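PDB 6CIB: YcaO from Methanopyrus kandleri, which binds ADP and magnesium and probably uses ATP to activate peptide backbone amides for thioamidation. Local coordinates for residues Glu90-Thr102 against Arg107-Leu119. Numbering follows the deposited sequence.
Sequences EIIERGPEGDKWT and RTEPREWVEGVDL
E93 and W113 pair in a single antiparallel hydrogen-bonded bridge, E93 N giving to W113 O at 2.8 Å and W113 N returning to E93 O at 2.9 Å. A water carries the link onward, donating to I91 O and accepting from E115 N. CG of P96 sits over the five-membered ring of the W113 indole in a CH-pi contact, 3.9 Å from the centroid. On the same face the K100 chain lies over the six-membered ring, CG above its centroid, crossing the W113 side chain at about a right angle. W101 O and T102 OG1 lie at the indole edge, in its plane, and P110 CB lies over the opposite face. K100 is extended beyond CG (chi2 169°), which carries NZ past the indole to E109 OE2 at 2.8 Å, nearly along the C-O axis of the carboxylate. R94 CD rests over the centre of the R111 guanidinium, 3.5 Å above its plane. R94 NE gives a bent bond to the anti lone pair of E112 OE2 at 3.1 Å, and that oxygen lies 30° out of the R94 guanidinium plane. E112 OE2 also forms a salt bridge with R111 NH1, while R94 NH1 pairs with E89. Replacing R94 by an alanine would probably leave E89 without this charged mate, E112 with one arginine fewer and the R111 guanidinium freer to turn. The contact folds the loop after helix 68-85 back on the start of strand 113-118, near the protein surface. Edge strand 124-128 pairs with the other side of strand 113-118, and its Y126 touches both P96 and W113. Shared carboxylate charge probably offsets the closeness of the two arginines, and the K100-E109 bridge probably keeps the lysine laid across the indole.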
# COMPACT_ATOMS: atom_id res chain seq x y z
N GLU A 90 17.92 0.43 18.81
CA GLU A 90 18.63 1.66 18.45
C GLU A 90 17.77 2.93 18.52
O GLU A 90 18.22 3.96 19.03
CB GLU A 90 19.19 1.55 17.03
CG GLU A 90 20.35 0.58 16.85
CD GLU A 90 21.70 1.21 17.17
OE1 GLU A 90 22.42 1.58 16.22
OE2 GLU A 90 22.03 1.35 18.37
N ILE A 91 16.55 2.84 18.00
CA ILE A 91 15.67 4.00 17.84
C ILE A 91 14.46 3.99 18.78
O ILE A 91 13.58 4.83 18.65
CB ILE A 91 15.24 4.23 16.36
CG1 ILE A 91 14.43 3.02 15.83
CG2 ILE A 91 16.45 4.58 15.50
CD1 ILE A 91 13.73 3.24 14.50
N ILE A 92 14.42 3.03 19.70
CA ILE A 92 13.35 2.97 20.70
C ILE A 92 13.69 3.89 21.87
O ILE A 92 14.83 3.91 22.34
CB ILE A 92 13.04 1.52 21.16
CG1 ILE A 92 12.40 0.71 20.02
CG2 ILE A 92 12.09 1.50 22.35
CD1 ILE A 92 12.48 -0.79 20.17
N GLU A 93 12.69 4.66 22.32
CA GLU A 93 12.81 5.49 23.51
C GLU A 93 11.77 5.10 24.54
O GLU A 93 10.62 4.81 24.19
CB GLU A 93 12.69 6.97 23.17
CG GLU A 93 13.99 7.58 22.65
CD GLU A 93 13.83 9.02 22.20
OE1 GLU A 93 13.45 9.87 23.03
OE2 GLU A 93 14.09 9.30 21.00
N ARG A 94 12.17 5.09 25.81
CA ARG A 94 11.29 4.61 26.87
C ARG A 94 10.75 5.69 27.80
O ARG A 94 9.61 5.58 28.27
CB ARG A 94 11.93 3.46 27.63
CG ARG A 94 11.64 2.14 26.96
CD ARG A 94 12.35 0.97 27.60
NE ARG A 94 12.12 -0.24 26.82
CZ ARG A 94 12.85 -0.62 25.78
NH1 ARG A 94 13.89 0.12 25.39
NH2 ARG A 94 12.56 -1.74 25.12
N GLY A 95 11.55 6.72 28.05
CA GLY A 95 11.09 7.87 28.82
C GLY A 95 11.09 9.11 27.96
O GLY A 95 11.90 10.02 28.20
N PRO A 96 10.20 9.18 26.94
CA PRO A 96 10.32 10.29 26.01
C PRO A 96 9.71 11.60 26.53
O PRO A 96 8.72 11.59 27.27
CB PRO A 96 9.57 9.80 24.78
CG PRO A 96 8.56 8.84 25.30
CD PRO A 96 9.00 8.36 26.65
N GLU A 97 10.33 12.71 26.14
CA GLU A 97 9.85 14.05 26.43
C GLU A 97 9.36 14.67 25.12
O GLU A 97 10.12 14.77 24.15
CB GLU A 97 10.96 14.89 27.07
CG GLU A 97 10.49 16.07 27.92
CD GLU A 97 9.95 15.66 29.29
OE1 GLU A 97 10.62 14.89 30.01
OE2 GLU A 97 8.84 16.13 29.65
N GLY A 98 8.08 15.05 25.10
CA GLY A 98 7.45 15.69 23.94
C GLY A 98 6.04 15.19 23.69
O GLY A 98 5.47 14.46 24.52
N ASP A 99 5.48 15.60 22.55
CA ASP A 99 4.15 15.15 22.12
C ASP A 99 4.14 13.64 21.85
O ASP A 99 5.14 13.07 21.40
CB ASP A 99 3.70 15.90 20.86
CG ASP A 99 3.45 17.38 21.11
OD1 ASP A 99 2.73 17.73 22.07
OD2 ASP A 99 3.94 18.20 20.31
N LYS A 100 3.00 13.00 22.13
CA LYS A 100 2.83 11.56 21.95
C LYS A 100 1.51 11.29 21.26
O LYS A 100 0.49 11.92 21.59
CB LYS A 100 2.81 10.84 23.30
CG LYS A 100 4.10 10.84 24.09
CD LYS A 100 3.81 10.32 25.49
CE LYS A 100 5.09 10.12 26.29
NZ LYS A 100 4.79 9.62 27.66
N TRP A 101 1.52 10.37 20.30
CA TRP A 101 0.27 9.83 19.78
C TRP A 101 -0.05 8.55 20.53
O TRP A 101 0.71 7.57 20.47
CB TRP A 101 0.32 9.60 18.26
CG TRP A 101 -0.84 8.77 17.73
CD1 TRP A 101 -2.16 8.90 18.05
CD2 TRP A 101 -0.76 7.69 16.78
NE1 TRP A 101 -2.91 7.95 17.39
CE2 TRP A 101 -2.08 7.21 16.59
CE3 TRP A 101 0.29 7.08 16.07
CZ2 TRP A 101 -2.39 6.15 15.72
CZ3 TRP A 101 -0.01 6.02 15.20
CH2 TRP A 101 -1.34 5.57 15.04
N THR A 102 -1.17 8.57 21.25
CA THR A 102 -1.67 7.41 21.99
C THR A 102 -3.03 7.01 21.41
O THR A 102 -4.03 7.66 21.69
CB THR A 102 -1.75 7.70 23.51
OG1 THR A 102 -0.51 8.24 23.96
CG2 THR A 102 -2.06 6.43 24.31
N ARG A 107 -5.41 0.73 26.75
CA ARG A 107 -6.00 0.81 28.09
C ARG A 107 -5.00 1.42 29.08
O ARG A 107 -5.39 2.13 30.01
CB ARG A 107 -6.49 -0.56 28.57
CG ARG A 107 -7.70 -1.12 27.82
CD ARG A 107 -9.02 -0.42 28.16
NE ARG A 107 -9.40 -0.59 29.57
CZ ARG A 107 -10.11 -1.61 30.06
NH1 ARG A 107 -10.54 -2.58 29.26
NH2 ARG A 107 -10.40 -1.65 31.35
N THR A 108 -3.73 1.12 28.85
CA THR A 108 -2.61 1.69 29.60
C THR A 108 -1.63 2.37 28.64
O THR A 108 -1.58 2.05 27.45
CB THR A 108 -1.90 0.61 30.47
OG1 THR A 108 -0.80 1.20 31.18
CG2 THR A 108 -1.40 -0.58 29.63
N GLU A 109 -0.86 3.32 29.18
CA GLU A 109 0.20 4.02 28.45
C GLU A 109 1.27 3.04 27.91
O GLU A 109 1.86 2.29 28.69
CB GLU A 109 0.84 5.06 29.38
CG GLU A 109 2.06 5.79 28.82
CD GLU A 109 1.71 7.03 28.01
OE1 GLU A 109 0.61 7.10 27.43
OE2 GLU A 109 2.57 7.93 27.94
N PRO A 110 1.51 3.05 26.57
CA PRO A 110 2.59 2.22 25.99
C PRO A 110 3.98 2.61 26.49
O PRO A 110 4.21 3.77 26.85
CB PRO A 110 2.48 2.47 24.48
CG PRO A 110 1.53 3.61 24.31
CD PRO A 110 0.67 3.67 25.53
N ARG A 111 4.89 1.64 26.51
CA ARG A 111 6.20 1.80 27.14
C ARG A 111 7.33 2.12 26.15
O ARG A 111 8.31 2.79 26.52
CB ARG A 111 6.54 0.55 27.96
CG ARG A 111 7.52 0.78 29.09
CD ARG A 111 8.27 -0.49 29.43
NE ARG A 111 9.52 -0.19 30.14
CZ ARG A 111 10.63 -0.93 30.09
NH1 ARG A 111 10.69 -2.04 29.36
NH2 ARG A 111 11.69 -0.53 30.77
N GLU A 112 7.19 1.62 24.92
CA GLU A 112 8.19 1.79 23.86
C GLU A 112 7.69 2.75 22.79
O GLU A 112 6.58 2.59 22.27
CB GLU A 112 8.52 0.44 23.21
CG GLU A 112 9.42 -0.47 24.04
CD GLU A 112 8.69 -1.18 25.17
OE1 GLU A 112 7.56 -1.66 24.96
OE2 GLU A 112 9.27 -1.25 26.27
N TRP A 113 8.52 3.73 22.47
CA TRP A 113 8.18 4.78 21.51
C TRP A 113 9.28 4.95 20.49
O TRP A 113 10.43 4.59 20.75
CB TRP A 113 7.97 6.12 22.23
CG TRP A 113 6.94 6.10 23.30
CD1 TRP A 113 7.12 5.73 24.61
CD2 TRP A 113 5.56 6.46 23.18
NE1 TRP A 113 5.95 5.83 25.30
CE2 TRP A 113 4.97 6.28 24.45
CE3 TRP A 113 4.77 6.92 22.12
CZ2 TRP A 113 3.61 6.54 24.69
CZ3 TRP A 113 3.42 7.18 22.36
CH2 TRP A 113 2.86 6.99 23.64
N VAL A 114 8.90 5.48 19.32
CA VAL A 114 9.84 5.96 18.31
C VAL A 114 9.47 7.40 17.92
O VAL A 114 8.29 7.71 17.71
CB VAL A 114 9.90 5.06 17.05
CG1 VAL A 114 11.10 5.41 16.19
CG2 VAL A 114 9.97 3.58 17.42
N GLU A 115 10.47 8.26 17.83
CA GLU A 115 10.28 9.66 17.45
C GLU A 115 9.96 9.80 15.96
O GLU A 115 10.75 9.39 15.10
CB GLU A 115 11.53 10.47 17.80
CG GLU A 115 11.31 11.97 17.87
CD GLU A 115 12.61 12.75 17.86
OE1 GLU A 115 13.58 12.30 18.51
OE2 GLU A 115 12.68 13.81 17.21
N GLY A 116 8.79 10.36 15.67
CA GLY A 116 8.41 10.72 14.31
C GLY A 116 8.36 12.23 14.11
O GLY A 116 8.75 12.99 15.00
N VAL A 117 7.91 12.64 12.93
CA VAL A 117 7.68 14.06 12.63
C VAL A 117 6.23 14.25 12.17
O VAL A 117 5.74 13.51 11.31
CB VAL A 117 8.66 14.62 11.56
CG1 VAL A 117 8.62 16.15 11.55
CG2 VAL A 117 10.10 14.18 11.82
N ASP A 118 5.55 15.23 12.76
CA ASP A 118 4.25 15.70 12.28
C ASP A 118 4.50 16.48 10.99
O ASP A 118 5.15 17.53 11.01
CB ASP A 118 3.60 16.61 13.34
CG ASP A 118 2.16 16.99 13.01
OD1 ASP A 118 1.84 17.31 11.85
OD2 ASP A 118 1.33 16.98 13.95
N LEU A 119 4.00 15.96 9.87
CA LEU A 119 4.30 16.56 8.57
C LEU A 119 3.53 17.86 8.28
O LEU A 119 3.84 18.57 7.32
CB LEU A 119 4.16 15.53 7.43
CG LEU A 119 5.13 14.33 7.42
CD1 LEU A 119 5.00 13.55 6.12
CD2 LEU A 119 6.59 14.75 7.62
O HOH W 1 13.13 7.44 18.11